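Long-range contacts in extracellular solute-binding protein, family 3 (PDB 5SV6), which is of unknown function but has the architecture of a periplasmic solute-binding protein and probably serves the methanol dehydrogenase system: residues Ser120-Lys125 / Glu252-Val257; Asn68-Ile73 / Lys280-Asp285; Lys153-Pro158 / Asp210-Trp215. All coordinates share one frame; numbering follows the deposited sequence.

Contact 1: residues Ser120-Lys125 / Glu252-Val257; sequences SDPYYK and EQSIAV
Ser120 and Ile255 open an antiparallel pairing between strands 118-133 and 247-257 in a lobe of the periplasmic-binding-protein fold, and the example illustrates how side-chain hydroxyls can carry a sheet across an irregular stretch. Backbone bonds come first. Ser120 N gives to Ile255 O at 2.9 Å, Tyr123 N reaches Gln253 O almost in line with the carbonyl bond, and Gln253 N meets Tyr124 O at 2.8 Å with an N-H...O angle of 173°. Around Asp121 and Pro122 two serines take over. Ile255 N donates to Ser120 OG (2.9 Å), while that hydroxyl gives its own proton to Asp121 O. Ser254 OG in turn donates to Ser120 O from above the carbonyl plane, and Lys112 is a further donor to the same oxygen.

Aromatic packing fills the side marked by the two tyrosines. Gln253 CB lies over one face of the Tyr124 ring, 4.0 Å from its centroid in a CH-pi contact; the bend at chi2 (-65°) carries the amide off toward Asp111, which accepts from NE2. The Tyr123 side chain crosses that of Ile255 at about a right angle, CE1 touching CD1, and its hydroxyl is bonded to Met108 of strand 106-111.

On the other side, the methylenes of Glu252 pass between Pro122 and Lys125. The Lys125 amine has its salt bridge with Glu237, and it is the extended aliphatic stem that touches Glu252: Lys125 CG lies 4.0 Å from Glu252 CG, and Pro122 CG is 3.4 Å from Glu252 OE1.

Contact 2: residues Asn68-Ile73 / Lys280-Asp285; sequences NQLAKI and KAVLKD
Val282 projects toward helix 66-77 and meets Gln69, Leu70 and Ile73, an example of how one branched residue can serve several neighbours across a helix pair. The apolar contacts divide between its two methyls. CG1 lies against Leu70 CD2 at 3.9 Å, the two side chains meeting at a slant. CG2, placed opposite the carbonyl carbon by a chi1 of 166° that sets CG1 opposite the backbone N, is 3.6 Å from Ile73 CD1, the two side chains running alongside in opposing senses. Deeper in, Leu70 turns its other methyl, CD1, to Leu283 CD2 at 4.1 Å, the two side chains roughly perpendicular.

A polar side chain joins on the exposed side of the pair through van der Waals contact. Gln69 brings its CB within 4.1 Å of Val282 CG1, and its amide NE2 comes to 3.9 Å from Val282 CG2.

Leu70 also packs on Ile279 and Tyr123, and Leu283 on Tyr124, which carries the seam down to strand 118-133. With axes 10.1 Å apart and directions differing by 168°, segments 68-73 and 280-285 form a nearly antiparallel helix pair flanking the sheet of one lobe, an arrangement that belongs to the alpha/beta architecture of periplasmic binding proteins.

Contact 3: residues Lys153-Pro158 / Asp210-Trp215; sequences KFAIVP and DIAHIW
Lys153 and Asp210 meet at the start of a parallel strand pair, 154-156 beside 211-215, in the other lobe of the periplasmic-binding-protein fold. The case shows how a carboxylate can extend a parallel ladder before its first regular rung. Lys153 N donates to Asp210 OD2 at 2.9 Å, an almost straight bond (167°) on the anti side of the carboxylate and tilted 26° out of its plane, and the same oxygen accepts from Ser152 N. Lys153 O takes Asp210 N at 2.8 Å, with Ile211 N a weak second donor. With an alanine in place of Asp210, the amides of Lys153 and Ser152 would probably lose their shared acceptor, and the start of the strand would be freer to fray.

Beyond this end the backbone alternates regularly: Ala155 N gives to Ile211 O at 2.8 Å, and Ala155 O receives His213 N at 3.0 Å. A water then bridges the diverging chains, accepting from Val157 N and donating to His213 O. The imidazole of His213 is held at both nitrogens, ND1 by Ser162 and NE2 by Ser235.

Side chains pack on both faces. Ala155 CB meets Ala212 CB on the side covered by helix 197-206, while on the face with Phe154, Ile211 CG2 comes 3.4 Å from Phe154 CD2.

Overall arrangement
The three contacts form a nested set: along the chain 153-158/210-215 lies inside the loop closed by 120-125/252-257, which itself lies inside that closed by 68-73/280-285. Contacts 1 and 2, with centres 13 Å apart, build one lobe and meet directly, Lys280 NZ reaching Tyr123 O in a probable hydrogen bond. Contact 3 lies across the chain's centre, about 25 Å from contact 1 between centres, yet strands 118-133 and 211-215 are neighbours in one sheet and Trp215 touches Gln253. Contacts 2 and 3 stay about 9 Å apart at their nearest atoms. Strand 118-133 thus links the two lobes, consistent with the bilobal plan of solute-binding proteins.

Contact 1: residues Ser120-Lys125 / Glu252-Val257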
loop_
_atom_site.group_PDB
_atom_site.type_symbol
_atom_site.label_atom_id
_atom_site.label_comp_id
_atom_site.label_asym_id
_atom_site.label_seq_id
_atom_site.Cartn_x
_atom_site.Cartn_y
_atom_site.Cartn_z
ATOM N N SER A 120 1.820 -16.150 4.012
ATOM C CA SER A 120 1.317 -17.087 3.025
ATOM C C SER A 120 2.157 -16.983 1.759
ATOM O O SER A 120 2.990 -16.072 1.625
ATOM C CB SER A 120 -0.126 -16.715 2.681
ATOM O OG SER A 120 -0.145 -15.527 1.902
ATOM N N ASP A 121 1.935 -17.904 0.825
ATOM C CA ASP A 121 2.366 -17.684 -0.551
ATOM C C ASP A 121 1.854 -16.303 -0.957
ATOM O O ASP A 121 0.714 -15.935 -0.633
ATOM C CB ASP A 121 1.767 -18.737 -1.502
ATOM C CG ASP A 121 2.179 -20.158 -1.153
ATOM O OD1 ASP A 121 3.281 -20.344 -0.608
ATOM O OD2 ASP A 121 1.387 -21.097 -1.409
ATOM N N PRO A 122 2.693 -15.518 -1.647
ATOM C CA PRO A 122 2.252 -14.187 -2.097
ATOM C C PRO A 122 1.035 -14.307 -3.013
ATOM O O PRO A 122 1.020 -15.196 -3.865
ATOM C CB PRO A 122 3.446 -13.663 -2.899
ATOM C CG PRO A 122 4.614 -14.499 -2.480
ATOM C CD PRO A 122 4.060 -15.844 -2.086
ATOM N N TYR A 123 0.026 -13.455 -2.840
ATOM C CA TYR A 123 -1.133 -13.525 -3.727
ATOM C C TYR A 123 -1.147 -12.396 -4.755
ATOM O O TYR A 123 -1.966 -12.395 -5.670
ATOM C CB TYR A 123 -2.462 -13.650 -2.954
ATOM C CG TYR A 123 -2.800 -12.487 -2.033
ATOM C CD1 TYR A 123 -2.359 -12.458 -0.711
ATOM C CD2 TYR A 123 -3.598 -11.447 -2.476
ATOM C CE1 TYR A 123 -2.680 -11.396 0.131
ATOM C CE2 TYR A 123 -3.934 -10.397 -1.652
ATOM C CZ TYR A 123 -3.474 -10.367 -0.354
ATOM O OH TYR A 123 -3.820 -9.301 0.446
ATOM N N TYR A 124 -0.237 -11.436 -4.594
ATOM C CA TYR A 124 0.113 -10.521 -5.689
ATOM C C TYR A 124 1.424 -9.802 -5.455
ATOM O O TYR A 124 1.985 -9.842 -4.370
ATOM C CB TYR A 124 -0.993 -9.496 -5.995
ATOM C CG TYR A 124 -1.282 -8.444 -4.924
ATOM C CD1 TYR A 124 -1.013 -7.095 -5.152
ATOM C CD2 TYR A 124 -1.866 -8.793 -3.716
ATOM C CE1 TYR A 124 -1.292 -6.129 -4.186
ATOM C CE2 TYR A 124 -2.159 -7.841 -2.749
ATOM C CZ TYR A 124 -1.873 -6.510 -2.991
ATOM O OH TYR A 124 -2.177 -5.566 -2.028
ATOM N N LYS A 125 1.880 -9.112 -6.487
ATOM C CA LYS A 125 3.058 -8.268 -6.382
ATOM C C LYS A 125 2.727 -6.930 -7.039
ATOM O O LYS A 125 2.131 -6.877 -8.122
ATOM C CB LYS A 125 4.243 -8.951 -7.077
ATOM C CG LYS A 125 5.605 -8.232 -6.946
ATOM C CD LYS A 125 6.667 -9.006 -7.744
ATOM C CE LYS A 125 8.034 -8.344 -7.665
ATOM N NZ LYS A 125 9.071 -9.172 -8.331
ATOM N N GLU A 252 6.190 -8.290 -2.962
ATOM C CA GLU A 252 5.195 -9.356 -2.927
ATOM C C GLU A 252 4.351 -9.198 -1.667
ATOM O O GLU A 252 4.876 -8.904 -0.589
ATOM C CB GLU A 252 5.861 -10.737 -2.950
ATOM C CG GLU A 252 6.521 -11.079 -4.285
ATOM C CD GLU A 252 7.228 -12.424 -4.254
ATOM O OE1 GLU A 252 7.513 -12.933 -3.149
ATOM O OE2 GLU A 252 7.477 -12.984 -5.336
ATOM N N GLN A 253 3.045 -9.391 -1.800
ATOM C CA GLN A 253 2.142 -9.255 -0.657
ATOM C C GLN A 253 1.537 -10.596 -0.233
ATOM O O GLN A 253 1.132 -11.393 -1.077
ATOM C CB GLN A 253 1.034 -8.253 -0.980
ATOM C CG GLN A 253 1.569 -6.868 -1.337
ATOM C CD GLN A 253 2.269 -6.213 -0.166
ATOM O OE1 GLN A 253 1.637 -5.892 0.839
ATOM N NE2 GLN A 253 3.587 -6.039 -0.277
ATOM N N SER A 254 1.450 -10.822 1.075
ATOM C CA SER A 254 0.949 -12.085 1.621
ATOM C C SER A 254 -0.060 -11.873 2.740
ATOM O O SER A 254 -0.112 -10.805 3.345
ATOM C CB SER A 254 2.101 -12.910 2.199
ATOM O OG SER A 254 3.065 -13.252 1.218
ATOM N N ILE A 255 -0.850 -12.905 3.018
ATOM C CA ILE A 255 -1.655 -12.958 4.243
ATOM C C ILE A 255 -0.705 -13.243 5.397
ATOM O O ILE A 255 0.254 -13.988 5.212
ATOM C CB ILE A 255 -2.668 -14.129 4.183
ATOM C CG1 ILE A 255 -3.556 -14.047 2.935
ATOM C CG2 ILE A 255 -3.501 -14.187 5.446
ATOM C CD1 ILE A 255 -4.440 -12.831 2.874
ATOM N N ALA A 256 -0.965 -12.680 6.580
ATOM C CA ALA A 256 -0.140 -12.974 7.754
ATOM C C ALA A 256 -0.957 -13.632 8.854
ATOM O O ALA A 256 -2.110 -13.254 9.095
ATOM C CB ALA A 256 0.514 -11.701 8.292
ATOM N N VAL A 257 -0.355 -14.620 9.516
ATOM C CA VAL A 257 -0.908 -15.182 10.750
ATOM C C VAL A 257 0.238 -15.250 11.762
ATOM O O VAL A 257 1.392 -15.068 11.389
ATOM C CB VAL A 257 -1.479 -16.604 10.523
ATOM C CG1 VAL A 257 -2.485 -16.607 9.375
ATOM C CG2 VAL A 257 -0.359 -17.593 10.225
#

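Contact 2: residues Asn68-Ile73 / Lys280-Asp285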
loop_
_atom_site.group_PDB
_atom_site.type_symbol
_atom_site.label_atom_id
_atom_site.label_comp_id
_atom_site.label_asym_id
_atom_site.label_seq_id
_atom_site.Cartn_x
_atom_site.Cartn_y
_atom_site.Cartn_z
ATOM N N ASN A 68 -11.272 -5.876 2.215
ATOM C CA ASN A 68 -12.492 -6.390 2.823
ATOM C C ASN A 68 -13.128 -7.418 1.882
ATOM O O ASN A 68 -13.627 -8.465 2.317
ATOM C CB ASN A 68 -13.494 -5.264 3.124
ATOM C CG ASN A 68 -12.933 -4.205 4.057
ATOM O OD1 ASN A 68 -13.204 -3.012 3.898
ATOM N ND2 ASN A 68 -12.147 -4.633 5.034
ATOM N N GLN A 69 -13.109 -7.101 0.588
ATOM C CA GLN A 69 -13.591 -8.010 -0.442
ATOM C C GLN A 69 -12.759 -9.286 -0.464
ATOM O O GLN A 69 -13.297 -10.383 -0.582
ATOM C CB GLN A 69 -13.499 -7.362 -1.825
ATOM C CG GLN A 69 -14.661 -6.491 -2.203
ATOM C CD GLN A 69 -14.836 -6.440 -3.709
ATOM O OE1 GLN A 69 -14.454 -5.464 -4.357
ATOM N NE2 GLN A 69 -15.389 -7.510 -4.280
ATOM N N LEU A 70 -11.445 -9.132 -0.376
ATOM C CA LEU A 70 -10.543 -10.277 -0.387
ATOM C C LEU A 70 -10.786 -11.180 0.811
ATOM O O LEU A 70 -10.664 -12.397 0.705
ATOM C CB LEU A 70 -9.085 -9.813 -0.396
ATOM C CG LEU A 70 -8.654 -9.092 -1.674
ATOM C CD1 LEU A 70 -7.226 -8.589 -1.558
ATOM C CD2 LEU A 70 -8.834 -10.011 -2.902
ATOM N N ALA A 71 -11.121 -10.577 1.947
ATOM C CA ALA A 71 -11.355 -11.336 3.173
ATOM C C ALA A 71 -12.586 -12.225 3.011
ATOM O O ALA A 71 -12.615 -13.369 3.472
ATOM C CB ALA A 71 -11.535 -10.384 4.356
ATOM N N LYS A 72 -13.605 -11.683 2.355
ATOM C CA LYS A 72 -14.836 -12.428 2.089
ATOM C C LYS A 72 -14.556 -13.634 1.179
ATOM O O LYS A 72 -14.982 -14.759 1.467
ATOM C CB LYS A 72 -15.902 -11.466 1.532
ATOM C CG LYS A 72 -17.188 -12.061 0.926
ATOM C CD LYS A 72 -17.770 -13.229 1.687
ATOM C CE LYS A 72 -18.003 -12.955 3.158
ATOM N NZ LYS A 72 -17.457 -14.129 3.919
ATOM N N ILE A 73 -13.819 -13.404 0.101
ATOM C CA ILE A 73 -13.382 -14.492 -0.764
ATOM C C ILE A 73 -12.602 -15.551 0.022
ATOM O O ILE A 73 -12.876 -16.748 -0.094
ATOM C CB ILE A 73 -12.522 -13.960 -1.924
ATOM C CG1 ILE A 73 -13.380 -13.094 -2.853
ATOM C CG2 ILE A 73 -11.886 -15.100 -2.687
ATOM C CD1 ILE A 73 -12.591 -12.396 -3.941
ATOM N N LYS A 280 -7.434 -12.266 -7.987
ATOM C CA LYS A 280 -6.865 -11.419 -9.034
ATOM C C LYS A 280 -7.905 -10.482 -9.663
ATOM O O LYS A 280 -7.582 -9.359 -10.050
ATOM C CB LYS A 280 -6.186 -12.264 -10.115
ATOM C CG LYS A 280 -4.935 -13.030 -9.640
ATOM C CD LYS A 280 -3.869 -12.079 -9.095
ATOM C CE LYS A 280 -2.505 -12.744 -8.960
ATOM N NZ LYS A 280 -2.449 -13.836 -7.953
ATOM N N ALA A 281 -9.147 -10.941 -9.776
ATOM C CA ALA A 281 -10.204 -10.118 -10.366
ATOM C C ALA A 281 -10.525 -8.881 -9.526
ATOM O O ALA A 281 -10.707 -7.794 -10.058
ATOM C CB ALA A 281 -11.459 -10.940 -10.597
ATOM N N VAL A 282 -10.596 -9.059 -8.216
ATOM C CA VAL A 282 -10.797 -7.938 -7.304
ATOM C C VAL A 282 -9.670 -6.923 -7.452
ATOM O O VAL A 282 -9.910 -5.721 -7.558
ATOM C CB VAL A 282 -10.864 -8.420 -5.834
ATOM C CG1 VAL A 282 -10.738 -7.243 -4.863
ATOM C CG2 VAL A 282 -12.155 -9.182 -5.590
ATOM N N LEU A 283 -8.438 -7.417 -7.469
ATOM C CA LEU A 283 -7.277 -6.546 -7.522
ATOM C C LEU A 283 -7.238 -5.761 -8.827
ATOM O O LEU A 283 -6.932 -4.581 -8.849
ATOM C CB LEU A 283 -6.001 -7.374 -7.381
ATOM C CG LEU A 283 -5.796 -8.083 -6.048
ATOM C CD1 LEU A 283 -4.632 -9.039 -6.154
ATOM C CD2 LEU A 283 -5.568 -7.057 -4.952
ATOM N N LYS A 284 -7.560 -6.440 -9.916
ATOM C CA LYS A 284 -7.548 -5.839 -11.247
ATOM C C LYS A 284 -8.676 -4.814 -11.380
ATOM O O LYS A 284 -8.487 -3.730 -11.930
ATOM C CB LYS A 284 -7.713 -6.960 -12.276
ATOM C CG LYS A 284 -7.494 -6.591 -13.727
ATOM C CD LYS A 284 -7.247 -7.878 -14.516
ATOM C CE LYS A 284 -7.010 -7.613 -15.995
ATOM N NZ LYS A 284 -8.155 -6.884 -16.599
ATOM N N ASP A 285 -9.848 -5.154 -10.857
ATOM C CA ASP A 285 -10.975 -4.224 -10.851
ATOM C C ASP A 285 -10.649 -2.951 -10.081
ATOM O O ASP A 285 -11.066 -1.853 -10.459
ATOM C CB ASP A 285 -12.199 -4.889 -10.241
ATOM C CG ASP A 285 -13.348 -3.936 -10.072
ATOM O OD1 ASP A 285 -14.041 -3.680 -11.076
ATOM O OD2 ASP A 285 -13.556 -3.451 -8.935
#

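Contact 3: residues Lys153-Pro158 / Asp210-Trp215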
loop_
_atom_site.group_PDB
_atom_site.type_symbol
_atom_site.label_atom_id
_atom_site.label_comp_id
_atom_site.label_asym_id
_atom_site.label_seq_id
_atom_site.Cartn_x
_atom_site.Cartn_y
_atom_site.Cartn_z
ATOM N N LYS A 153 8.201 19.841 -5.834
ATOM C CA LYS A 153 7.125 19.393 -4.939
ATOM C C LYS A 153 6.736 17.947 -5.214
ATOM O O LYS A 153 6.124 17.655 -6.239
ATOM C CB LYS A 153 5.888 20.283 -5.114
ATOM C CG LYS A 153 6.110 21.762 -4.778
ATOM C CD LYS A 153 5.975 21.995 -3.292
ATOM C CE LYS A 153 6.244 23.454 -2.913
ATOM N NZ LYS A 153 5.032 24.312 -3.070
ATOM N N PHE A 154 7.062 17.059 -4.277
ATOM C CA PHE A 154 6.874 15.625 -4.451
ATOM C C PHE A 154 5.907 15.081 -3.395
ATOM O O PHE A 154 6.195 15.118 -2.204
ATOM C CB PHE A 154 8.222 14.901 -4.331
ATOM C CG PHE A 154 9.251 15.345 -5.348
ATOM C CD1 PHE A 154 9.971 16.517 -5.162
ATOM C CD2 PHE A 154 9.520 14.571 -6.469
ATOM C CE1 PHE A 154 10.914 16.930 -6.094
ATOM C CE2 PHE A 154 10.474 14.973 -7.408
ATOM C CZ PHE A 154 11.170 16.152 -7.210
ATOM N N ALA A 155 4.759 14.565 -3.821
ATOM C CA ALA A 155 3.839 13.984 -2.850
ATOM C C ALA A 155 4.268 12.547 -2.537
ATOM O O ALA A 155 4.077 11.648 -3.362
ATOM C CB ALA A 155 2.418 14.029 -3.380
ATOM N N ILE A 156 4.876 12.341 -1.366
ATOM C CA ILE A 156 5.334 11.015 -0.947
ATOM C C ILE A 156 5.006 10.689 0.512
ATOM O O ILE A 156 4.645 11.569 1.298
ATOM C CB ILE A 156 6.857 10.836 -1.138
ATOM C CG1 ILE A 156 7.625 11.748 -0.172
ATOM C CG2 ILE A 156 7.256 11.088 -2.603
ATOM C CD1 ILE A 156 9.050 11.310 0.074
ATOM N N VAL A 157 5.149 9.415 0.863
ATOM C CA VAL A 157 4.956 8.967 2.235
ATOM C C VAL A 157 6.307 8.763 2.920
ATOM O O VAL A 157 7.148 8.000 2.440
ATOM C CB VAL A 157 4.147 7.650 2.280
ATOM C CG1 VAL A 157 3.952 7.177 3.721
ATOM C CG2 VAL A 157 2.804 7.824 1.586
ATOM N N PRO A 158 6.526 9.452 4.047
ATOM C CA PRO A 158 7.794 9.328 4.777
ATOM C C PRO A 158 8.018 7.898 5.257
ATOM O O PRO A 158 7.059 7.215 5.604
ATOM C CB PRO A 158 7.606 10.272 5.968
ATOM C CG PRO A 158 6.558 11.249 5.514
ATOM C CD PRO A 158 5.626 10.450 4.653
ATOM N N ASP A 210 4.206 18.543 -8.085
ATOM C CA ASP A 210 4.690 18.253 -9.433
ATOM C C ASP A 210 4.439 16.792 -9.776
ATOM O O ASP A 210 4.211 16.438 -10.938
ATOM C CB ASP A 210 6.190 18.535 -9.518
ATOM C CG ASP A 210 6.506 19.998 -9.362
ATOM O OD1 ASP A 210 5.878 20.800 -10.077
ATOM O OD2 ASP A 210 7.368 20.339 -8.526
ATOM N N ILE A 211 4.482 15.941 -8.752
ATOM C CA ILE A 211 4.433 14.494 -8.962
ATOM C C ILE A 211 4.230 13.782 -7.634
ATOM O O ILE A 211 4.537 14.330 -6.580
ATOM C CB ILE A 211 5.749 13.997 -9.611
ATOM C CG1 ILE A 211 5.591 12.589 -10.195
ATOM C CG2 ILE A 211 6.905 14.072 -8.610
ATOM C CD1 ILE A 211 6.783 12.139 -11.036
ATOM N N ALA A 212 3.683 12.571 -7.685
ATOM C CA ALA A 212 3.599 11.741 -6.495
ATOM C C ALA A 212 4.353 10.461 -6.762
ATOM O O ALA A 212 4.523 10.052 -7.913
ATOM C CB ALA A 212 2.138 11.432 -6.134
ATOM N N HIS A 213 4.833 9.839 -5.693
ATOM C CA HIS A 213 5.415 8.509 -5.798
ATOM C C HIS A 213 4.809 7.734 -4.647
ATOM O O HIS A 213 5.113 8.003 -3.481
ATOM C CB HIS A 213 6.942 8.564 -5.722
ATOM C CG HIS A 213 7.610 7.257 -6.016
ATOM N ND1 HIS A 213 8.139 6.452 -5.032
ATOM C CD2 HIS A 213 7.841 6.619 -7.188
ATOM C CE1 HIS A 213 8.678 5.378 -5.583
ATOM N NE2 HIS A 213 8.501 5.449 -6.891
ATOM N N ILE A 214 3.920 6.803 -4.987
ATOM C CA ILE A 214 2.991 6.202 -4.029
ATOM C C ILE A 214 2.913 4.712 -4.291
ATOM O O ILE A 214 2.975 4.287 -5.440
ATOM C CB ILE A 214 1.540 6.756 -4.229
ATOM C CG1 ILE A 214 1.522 8.278 -4.222
ATOM C CG2 ILE A 214 0.572 6.224 -3.167
ATOM C CD1 ILE A 214 2.075 8.842 -2.938
ATOM N N TRP A 215 2.762 3.925 -3.228
ATOM C CA TRP A 215 2.486 2.495 -3.351
ATOM C C TRP A 215 1.216 2.322 -4.191
ATOM O O TRP A 215 0.152 2.808 -3.824
ATOM C CB TRP A 215 2.313 1.882 -1.948
ATOM C CG TRP A 215 1.896 0.439 -1.882
ATOM C CD1 TRP A 215 0.768 -0.060 -1.284
ATOM C CD2 TRP A 215 2.618 -0.697 -2.379
ATOM N NE1 TRP A 215 0.746 -1.430 -1.382
ATOM C CE2 TRP A 215 1.861 -1.846 -2.060
ATOM C CE3 TRP A 215 3.823 -0.854 -3.067
ATOM C CZ2 TRP A 215 2.266 -3.131 -2.421
ATOM C CZ3 TRP A 215 4.227 -2.131 -3.415
ATOM C CH2 TRP A 215 3.452 -3.254 -3.091
HETATM O O HOH W 1 5.349 7.208 -0.951
#